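Local coordinates for protein putative glucoamylase (Bacteroides caccae ATCC 43185, PDB 4QT9) that is a putative glucoamylase with an alpha/alpha toroid fold and probably hydrolyses glycosidic bonds in glucose-containing carbohydrates, at residues 24-29 and 404-409; 347-352 and 399-404. All coordinates share one frame; numbering follows the deposited sequence. Where two conformers were deposited one is given.

Contact 1: residues 24-29 and 404-409; sequences LMDTVQ and NYRTGL
M25, a selenomethionine, reaches from helix 21-37 to Y405 and R406 at the end of helix 392-406. Its selenium lies beside the Y405 ring, 3.7 Å from CE2. It is near the ring plane, 81° off the ring normal, so this is an edge-on Met-aromatic contact. The chain of M25 bends at its third torsion (chi3 -70°), which turns CE toward R406; CE stops 3.9 Å from R406 NE. M25 CB lies above one face of the guanidinium, offset toward its rim. The side chains of M25 and R406 run past each other in opposite directions.

D26, one residue on, forms a salt bridge. R406 NH2 donates to D26 OD2 at 3.1 Å. The acceptor lies close to the guanidinium plane, but the carboxylate is met from above its own plane, the two groups standing nearly perpendicular. A second bond, from R406 NH1 to D26 OD1, is weak at 3.5 Å. D22, one turn earlier on the same helix, also forms a salt bridge with NH2.

Q29 is the stronger partner of NH1. Its OE1 accepts from R406 NH1 at 2.8 Å, with the donor almost in line with the C=O bond, though the N-H...O angle is a bent 141°. Q29 NE2 probably bonds to E403, which would tie both ends of the amide to helix 392-406 and settle its orientation. Two acidic groups and an amide oxygen thus hold the guanidinium. The two carboxylates probably offset the like charge of R83, which comes close to NH1.

The whole is helix-to-helix packing in an alpha/alpha toroid: a selenium-aromatic contact beside an arginine clamped by the facing helix.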
loop_
_atom_site.group_PDB
_atom_site.type_symbol
_atom_site.label_atom_id
_atom_site.label_comp_id
_atom_site.label_asym_id
_atom_site.label_seq_id
_atom_site.Cartn_x
_atom_site.Cartn_y
_atom_site.Cartn_z
ATOM N N LEU A 24 -1.931 23.395 -1.280
ATOM C CA LEU A 24 -1.391 22.440 -2.244
ATOM C C LEU A 24 -1.770 21.014 -1.839
ATOM O O LEU A 24 -2.209 20.228 -2.683
ATOM C CB LEU A 24 0.141 22.603 -2.335
ATOM C CG LEU A 24 0.958 21.512 -3.055
ATOM C CD1 LEU A 24 0.618 21.457 -4.538
ATOM C CD2 LEU A 24 2.456 21.758 -2.879
HETATM N N MSE A 25 -1.622 20.687 -0.547
HETATM C CA MSE A 25 -1.971 19.359 -0.057
HETATM C C MSE A 25 -3.461 19.090 -0.214
HETATM O O MSE A 25 -3.833 17.994 -0.634
HETATM C CB MSE A 25 -1.550 19.182 1.396
HETATM C CG MSE A 25 -0.031 19.039 1.563
HETATM SE SE MSE A 25 0.405 18.562 3.388
HETATM C CE MSE A 25 -0.044 20.240 4.312
ATOM N N ASP A 26 -4.306 20.104 0.050
ATOM C CA ASP A 26 -5.764 19.994 -0.092
ATOM C C ASP A 26 -6.157 19.607 -1.529
ATOM O O ASP A 26 -6.925 18.653 -1.721
ATOM C CB ASP A 26 -6.451 21.308 0.309
ATOM C CG ASP A 26 -7.090 21.265 1.692
ATOM O OD1 ASP A 26 -7.901 20.322 1.954
ATOM O OD2 ASP A 26 -6.808 22.184 2.508
ATOM N N THR A 27 -5.600 20.323 -2.533
ATOM C CA THR A 27 -5.823 20.052 -3.964
ATOM C C THR A 27 -5.364 18.629 -4.349
ATOM O O THR A 27 -6.116 17.925 -5.015
ATOM C CB THR A 27 -5.089 21.099 -4.826
ATOM O OG1 THR A 27 -5.521 22.394 -4.426
ATOM C CG2 THR A 27 -5.311 20.898 -6.326
ATOM N N VAL A 28 -4.129 18.226 -3.954
ATOM C CA VAL A 28 -3.577 16.902 -4.286
ATOM C C VAL A 28 -4.480 15.825 -3.650
ATOM O O VAL A 28 -4.848 14.860 -4.328
ATOM C CB VAL A 28 -2.077 16.756 -3.889
ATOM C CG1 VAL A 28 -1.561 15.315 -4.086
ATOM C CG2 VAL A 28 -1.220 17.748 -4.685
ATOM N N GLN A 29 -4.901 16.042 -2.401
ATOM C CA GLN A 29 -5.774 15.104 -1.686
ATOM C C GLN A 29 -7.127 14.986 -2.347
ATOM O O GLN A 29 -7.535 13.861 -2.626
ATOM C CB GLN A 29 -5.948 15.505 -0.229
ATOM C CG GLN A 29 -5.553 14.430 0.735
ATOM C CD GLN A 29 -5.885 14.851 2.137
ATOM O OE1 GLN A 29 -5.598 15.981 2.581
ATOM N NE2 GLN A 29 -6.540 13.967 2.837
ATOM N N ASN A 404 -2.334 11.070 7.006
ATOM C CA ASN A 404 -1.604 10.704 8.229
ATOM C C ASN A 404 -0.658 11.807 8.660
ATOM O O ASN A 404 -0.531 12.045 9.855
ATOM C CB ASN A 404 -0.853 9.374 8.103
ATOM C CG ASN A 404 -1.737 8.165 8.222
ATOM O OD1 ASN A 404 -2.761 8.190 8.891
ATOM N ND2 ASN A 404 -1.375 7.083 7.553
ATOM N N TYR A 405 -0.023 12.485 7.703
ATOM C CA TYR A 405 0.875 13.606 7.973
ATOM C C TYR A 405 0.105 14.797 8.555
ATOM O O TYR A 405 0.597 15.444 9.476
ATOM C CB TYR A 405 1.619 14.042 6.685
ATOM C CG TYR A 405 2.335 15.373 6.828
ATOM C CD1 TYR A 405 3.442 15.507 7.667
ATOM C CD2 TYR A 405 1.889 16.508 6.147
ATOM C CE1 TYR A 405 4.085 16.731 7.824
ATOM C CE2 TYR A 405 2.529 17.736 6.295
ATOM C CZ TYR A 405 3.637 17.838 7.120
ATOM O OH TYR A 405 4.247 19.053 7.285
ATOM N N ARG A 406 -1.082 15.091 8.002
ATOM C CA ARG A 406 -1.900 16.230 8.412
ATOM C C ARG A 406 -2.662 16.003 9.724
ATOM O O ARG A 406 -2.710 16.928 10.535
ATOM C CB ARG A 406 -2.886 16.614 7.311
ATOM C CG ARG A 406 -2.210 17.215 6.092
ATOM C CD ARG A 406 -3.229 17.495 5.025
ATOM N NE ARG A 406 -3.626 18.898 5.023
ATOM C CZ ARG A 406 -4.675 19.372 4.364
ATOM N NH1 ARG A 406 -5.463 18.553 3.673
ATOM N NH2 ARG A 406 -4.956 20.666 4.398
ATOM N N THR A 407 -3.292 14.815 9.929
ATOM C CA THR A 407 -4.103 14.581 11.134
ATOM C C THR A 407 -3.801 13.265 11.879
ATOM O O THR A 407 -4.284 13.095 13.004
ATOM C CB THR A 407 -5.622 14.585 10.790
ATOM O OG1 THR A 407 -5.946 13.434 10.006
ATOM C CG2 THR A 407 -6.081 15.846 10.069
ATOM N N GLY A 408 -3.082 12.341 11.238
ATOM C CA GLY A 408 -2.807 11.006 11.760
ATOM C C GLY A 408 -4.043 10.121 11.781
ATOM O O GLY A 408 -4.055 9.115 12.484
ATOM N N LEU A 409 -5.079 10.462 10.997
ATOM C CA LEU A 409 -6.368 9.763 10.984
ATOM C C LEU A 409 -6.267 8.242 10.753
ATOM O O LEU A 409 -6.818 7.492 11.562
ATOM C CB LEU A 409 -7.345 10.371 9.956
ATOM C CG LEU A 409 -8.719 9.677 9.872
ATOM C CD1 LEU A 409 -9.533 9.871 11.139
ATOM C CD2 LEU A 409 -9.489 10.128 8.648
#

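Contact 2: residues 347-352 and 399-404; sequences SIVYTP and AVMIEN
V349 holds CG1 anti to its carbonyl carbon (chi1 -64°), and both its methyl groups meet M401, a selenomethionine. The M401 chain folds at its second torsion (chi2 -57°) and bends again at the third, bringing selenium and CE alongside V349. The two side chains cross at about a right angle. V349 CG2 is 3.7 Å from M401 CE, while CG1 sits 4.0 Å from the selenium. CG1 also rests against the backbone, 3.4 Å from M401 O, and touches N404 CB.

I348, the residue before, packs beside it on the same helix-like turn. Its CG2 lies 3.6 Å from M401 O and 4.1 Å from M401 CB. A contact of its CD1 with I402 CG1 at 4.4 Å is doubtful, since both side chains are modelled in two conformers.

Y350 adds a lesser contact. V349 CG2 lies over the centre of its ring, and M401 CE approaches the ring end obliquely, 4.2 Å from OH. That hydroxyl is hydrogen-bonded to the backbone oxygen of A264. N404 likewise turns its amide nitrogen to L269 O. These buried polar ends are therefore satisfied by the surrounding chain.

S347 O receives backbone bonds from both Y350 N and T351 N, which wind the loop into a single helix-like turn. This is an apolar loop-on-helix contact inside the alpha/alpha toroid, seating the turn before helix 352-364 against helix 392-406.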
loop_
_atom_site.group_PDB
_atom_site.type_symbol
_atom_site.label_atom_id
_atom_site.label_comp_id
_atom_site.label_asym_id
_atom_site.label_seq_id
_atom_site.Cartn_x
_atom_site.Cartn_y
_atom_site.Cartn_z
ATOM N N SER A 347 6.109 9.527 1.161
ATOM C CA SER A 347 7.119 9.571 2.200
ATOM C C SER A 347 7.046 10.897 2.972
ATOM O O SER A 347 7.925 11.171 3.777
ATOM C CB SER A 347 8.513 9.327 1.621
ATOM O OG SER A 347 8.786 7.937 1.758
ATOM N N ILE A 348 5.974 11.692 2.746
ATOM C CA ILE A 348 5.724 12.985 3.416
ATOM C C ILE A 348 5.758 12.828 4.958
ATOM O O ILE A 348 6.231 13.728 5.649
ATOM C CB ILE A 348 4.396 13.644 2.934
ATOM C CG1 ILE A 348 4.243 15.090 3.471
ATOM C CG2 ILE A 348 3.151 12.764 3.241
ATOM C CD1 ILE A 348 3.215 15.964 2.721
ATOM N N VAL A 349 5.288 11.687 5.485
ATOM C CA VAL A 349 5.266 11.398 6.940
ATOM C C VAL A 349 6.710 11.275 7.519
ATOM O O VAL A 349 6.910 11.527 8.708
ATOM C CB VAL A 349 4.433 10.132 7.272
ATOM C CG1 VAL A 349 2.965 10.328 6.904
ATOM C CG2 VAL A 349 5.013 8.871 6.607
ATOM N N TYR A 350 7.694 10.901 6.673
ATOM C CA TYR A 350 9.108 10.727 7.046
ATOM C C TYR A 350 9.974 11.952 6.757
ATOM O O TYR A 350 10.822 12.300 7.591
ATOM C CB TYR A 350 9.730 9.538 6.290
ATOM C CG TYR A 350 8.988 8.247 6.485
ATOM C CD1 TYR A 350 8.848 7.689 7.751
ATOM C CD2 TYR A 350 8.429 7.571 5.402
ATOM C CE1 TYR A 350 8.130 6.513 7.947
ATOM C CE2 TYR A 350 7.721 6.382 5.583
ATOM C CZ TYR A 350 7.578 5.858 6.860
ATOM O OH TYR A 350 6.930 4.671 7.062
ATOM N N THR A 351 9.833 12.529 5.544
ATOM C CA THR A 351 10.614 13.685 5.067
ATOM C C THR A 351 9.636 14.789 4.618
ATOM O O THR A 351 9.448 14.988 3.412
ATOM C CB THR A 351 11.578 13.236 3.948
ATOM O OG1 THR A 351 10.802 12.635 2.907
ATOM C CG2 THR A 351 12.634 12.243 4.445
ATOM N N PRO A 352 8.957 15.480 5.576
ATOM C CA PRO A 352 7.926 16.457 5.186
ATOM C C PRO A 352 8.398 17.554 4.217
ATOM O O PRO A 352 7.743 17.771 3.199
ATOM C CB PRO A 352 7.471 17.045 6.523
ATOM C CG PRO A 352 7.759 15.981 7.520
ATOM C CD PRO A 352 9.024 15.345 7.049
ATOM N N ALA A 399 -2.876 9.667 -1.000
ATOM C CA ALA A 399 -4.037 10.165 -0.253
ATOM C C ALA A 399 -3.940 9.822 1.214
ATOM O O ALA A 399 -4.200 10.670 2.052
ATOM C CB ALA A 399 -5.306 9.597 -0.823
ATOM N N VAL A 400 -3.464 8.631 1.528
ATOM C CA VAL A 400 -3.401 8.147 2.909
ATOM C C VAL A 400 -2.234 8.784 3.693
ATOM O O VAL A 400 -2.450 9.280 4.809
ATOM C CB VAL A 400 -3.382 6.599 2.921
ATOM C CG1 VAL A 400 -3.278 6.052 4.352
ATOM C CG2 VAL A 400 -4.651 6.056 2.228
HETATM N N MSE A 401 -1.031 8.849 3.092
HETATM C CA MSE A 401 0.114 9.430 3.792
HETATM C C MSE A 401 -0.045 10.951 4.003
HETATM O O MSE A 401 0.361 11.421 5.085
HETATM C CB MSE A 401 1.421 9.045 3.134
HETATM C CG MSE A 401 1.679 7.549 3.290
HETATM SE SE MSE A 401 1.699 6.949 5.179
HETATM C CE MSE A 401 3.410 5.841 5.146
ATOM N N ILE A 402 -0.691 11.696 3.041
ATOM C CA ILE A 402 -0.956 13.132 3.227
ATOM C C ILE A 402 -1.903 13.274 4.441
ATOM O O ILE A 402 -1.683 14.133 5.305
ATOM C CB ILE A 402 -1.511 13.824 1.950
ATOM C CG1 ILE A 402 -0.387 14.104 0.921
ATOM C CG2 ILE A 402 -2.222 15.136 2.304
ATOM C CD1 ILE A 402 -0.918 14.581 -0.489
ATOM N N GLU A 403 -2.937 12.406 4.519
ATOM C CA GLU A 403 -3.880 12.419 5.638
ATOM C C GLU A 403 -3.161 12.126 6.964
ATOM O O GLU A 403 -3.334 12.883 7.927
ATOM C CB GLU A 403 -5.039 11.432 5.431
ATOM C CG GLU A 403 -6.159 11.656 6.436
ATOM C CD GLU A 403 -6.769 13.048 6.372
ATOM O OE1 GLU A 403 -7.119 13.495 5.257
ATOM O OE2 GLU A 403 -6.840 13.714 7.430
ATOM N N ASN A 404 -2.334 11.070 7.006
ATOM C CA ASN A 404 -1.604 10.704 8.229
ATOM C C ASN A 404 -0.658 11.807 8.660
ATOM O O ASN A 404 -0.531 12.045 9.855
ATOM C CB ASN A 404 -0.853 9.374 8.103
ATOM C CG ASN A 404 -1.737 8.165 8.222
ATOM O OD1 ASN A 404 -2.761 8.190 8.891
ATOM N ND2 ASN A 404 -1.375 7.083 7.553
#

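In the fold
From the N terminus, helix 21-37 comes first, and contact 1 joins it to the end of helix 392-406 across most of the chain. Contact 2 closes a much shorter loop, from the turn before helix 352-364 to the same late helix. It is nested inside the loop of contact 1. N404 belongs to both, and the centres lie about 7 Å apart. The two also touch directly where Y405 packs against P352. Helix 392-406 thus ties the first helix of the chain and the 347-352 turn together on one side of the chain's centre.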